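Local coordinates for TT1696 protein (Thermus thermophilus, PDB 1UFB), which is of unknown function but, as a HEPN-domain protein, may bind DNA, at residues A[72-77]-A[116-121]. Numbering follows the deposited sequence.
Sequences PEDLVE and AQKILA
With CG set opposite its carbonyl carbon (chi1 -67°) and the chain fully extended beyond it, K118 reaches across to D74, whose own chi1 of 78° tucks CG between the backbone N and the carbonyl carbon. The ends of the two side chains meet where the short helix 73-83 lies against the long C-terminal helix 106-126 of the all-helical HEPN domain, the local axes 10.1 Å apart and their N-to-C directions 135° apart, an oblique, antiparallel-leaning crossing. Their salt bridge is long, 3.9 Å from D74 OD2 to K118 NZ, and sits at the exposed margin. Beneath it L75 provides the buried, apolar part of the contact. Its CD2 branch rests 4.0 Å from K118 CB, so the lysine serves both layers, its stem packing against leucine and its ammonium end meeting the carboxylate. The same methyl lies 4.2 Å from I119 CD1. I119 also packs on A38 and L42 of helix 27-48, while L75 touches L62 of helix 58-63 and F122, further along helix 106-126. A water bridges D74 and K118 a second time, donating to D74 O at 2.7 Å and accepting from K118 NZ at 3.2 Å.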
loop_
_atom_site.group_PDB
_atom_site.type_symbol
_atom_site.label_atom_id
_atom_site.label_comp_id
_atom_site.label_asym_id
_atom_site.label_seq_id
_atom_site.Cartn_x
_atom_site.Cartn_y
_atom_site.Cartn_z
ATOM N N PRO A 72 8.428 -20.427 -15.086
ATOM C CA PRO A 72 8.348 -21.712 -14.394
ATOM C C PRO A 72 7.065 -21.802 -13.593
ATOM O O PRO A 72 6.528 -20.759 -13.156
ATOM C CB PRO A 72 9.586 -21.727 -13.499
ATOM C CG PRO A 72 10.534 -20.773 -14.170
ATOM C CD PRO A 72 9.619 -19.666 -14.668
ATOM N N GLU A 73 6.593 -23.030 -13.391
ATOM C CA GLU A 73 5.373 -23.276 -12.626
ATOM C C GLU A 73 5.438 -22.762 -11.185
ATOM O O GLU A 73 4.385 -22.406 -10.593
ATOM C CB GLU A 73 5.069 -24.769 -12.578
ATOM C CG GLU A 73 3.836 -25.113 -11.748
ATOM C CD GLU A 73 2.518 -24.603 -12.371
ATOM O OE1 GLU A 73 2.494 -24.118 -13.549
ATOM O OE2 GLU A 73 1.490 -24.695 -11.662
ATOM N N ASP A 74 6.649 -22.793 -10.595
ATOM C CA ASP A 74 6.790 -22.324 -9.225
ATOM C C ASP A 74 6.496 -20.818 -9.124
ATOM O O ASP A 74 6.052 -20.367 -8.065
ATOM C CB ASP A 74 8.154 -22.740 -8.615
ATOM C CG ASP A 74 9.351 -21.894 -9.072
ATOM O OD1 ASP A 74 9.361 -21.232 -10.142
ATOM O OD2 ASP A 74 10.343 -21.937 -8.307
ATOM N N LEU A 75 6.673 -20.062 -10.215
ATOM C CA LEU A 75 6.334 -18.647 -10.152
ATOM C C LEU A 75 4.799 -18.441 -10.145
ATOM O O LEU A 75 4.268 -17.448 -9.594
ATOM C CB LEU A 75 6.971 -17.897 -11.320
ATOM C CG LEU A 75 8.517 -17.856 -11.303
ATOM C CD1 LEU A 75 9.001 -16.860 -12.354
ATOM C CD2 LEU A 75 9.051 -17.495 -9.913
ATOM N N VAL A 76 4.078 -19.362 -10.805
ATOM C CA VAL A 76 2.620 -19.282 -10.853
ATOM C C VAL A 76 2.116 -19.545 -9.434
ATOM O O VAL A 76 1.223 -18.860 -8.929
ATOM C CB VAL A 76 2.016 -20.356 -11.860
ATOM C CG1 VAL A 76 0.513 -20.301 -11.840
ATOM C CG2 VAL A 76 2.500 -20.086 -13.276
ATOM N N GLU A 77 2.707 -20.523 -8.757
ATOM C CA GLU A 77 2.251 -20.782 -7.394
ATOM C C GLU A 77 2.618 -19.597 -6.495
ATOM O O GLU A 77 1.810 -19.218 -5.661
ATOM C CB GLU A 77 2.801 -22.115 -6.860
ATOM C CG GLU A 77 2.112 -23.350 -7.602
ATOM C CD GLU A 77 0.518 -23.244 -7.738
ATOM O OE1 GLU A 77 -0.239 -23.289 -6.704
ATOM O OE2 GLU A 77 0.012 -23.100 -8.905
ATOM N N ALA A 116 8.540 -13.030 -3.411
ATOM C CA ALA A 116 8.777 -11.817 -4.170
ATOM C C ALA A 116 10.194 -11.813 -4.716
ATOM O O ALA A 116 10.432 -11.389 -5.886
ATOM C CB ALA A 116 8.530 -10.562 -3.300
ATOM N N GLN A 117 11.139 -12.305 -3.907
ATOM C CA GLN A 117 12.529 -12.363 -4.401
ATOM C C GLN A 117 12.637 -13.278 -5.628
ATOM O O GLN A 117 13.361 -12.983 -6.594
ATOM C CB GLN A 117 13.475 -12.840 -3.260
ATOM C CG GLN A 117 14.833 -13.119 -3.743
ATOM C CD GLN A 117 15.455 -11.894 -4.438
ATOM O OE1 GLN A 117 15.216 -10.739 -4.057
ATOM N NE2 GLN A 117 16.269 -12.154 -5.443
ATOM N N LYS A 118 11.917 -14.393 -5.622
ATOM C CA LYS A 118 11.921 -15.279 -6.822
ATOM C C LYS A 118 11.418 -14.533 -8.055
ATOM O O LYS A 118 11.973 -14.654 -9.185
ATOM C CB LYS A 118 10.986 -16.469 -6.613
ATOM C CG LYS A 118 11.393 -17.431 -5.569
ATOM C CD LYS A 118 10.470 -18.631 -5.687
ATOM C CE LYS A 118 10.584 -19.540 -4.459
ATOM N NZ LYS A 118 9.637 -20.740 -4.627
ATOM N N ILE A 119 10.366 -13.732 -7.856
ATOM C CA ILE A 119 9.816 -12.963 -8.972
ATOM C C ILE A 119 10.830 -11.937 -9.473
ATOM O O ILE A 119 11.065 -11.816 -10.697
ATOM C CB ILE A 119 8.514 -12.234 -8.572
ATOM C CG1 ILE A 119 7.432 -13.267 -8.171
ATOM C CG2 ILE A 119 8.038 -11.324 -9.733
ATOM C CD1 ILE A 119 6.770 -14.016 -9.307
ATOM N N LEU A 120 11.431 -11.198 -8.537
ATOM C CA LEU A 120 12.434 -10.186 -8.862
ATOM C C LEU A 120 13.611 -10.806 -9.611
ATOM O O LEU A 120 14.107 -10.226 -10.612
ATOM C CB LEU A 120 13.010 -9.574 -7.574
ATOM C CG LEU A 120 12.556 -8.134 -7.413
ATOM C CD1 LEU A 120 13.164 -7.298 -8.592
ATOM C CD2 LEU A 120 10.978 -8.150 -7.416
ATOM N N ALA A 121 14.030 -11.970 -9.145
ATOM C CA ALA A 121 15.246 -12.627 -9.759
ATOM C C ALA A 121 14.930 -13.084 -11.179
ATOM O O ALA A 121 15.749 -12.949 -12.073
ATOM C CB ALA A 121 15.714 -13.808 -8.876
HETATM O O HOH W 1 6.581 -20.871 -5.506
#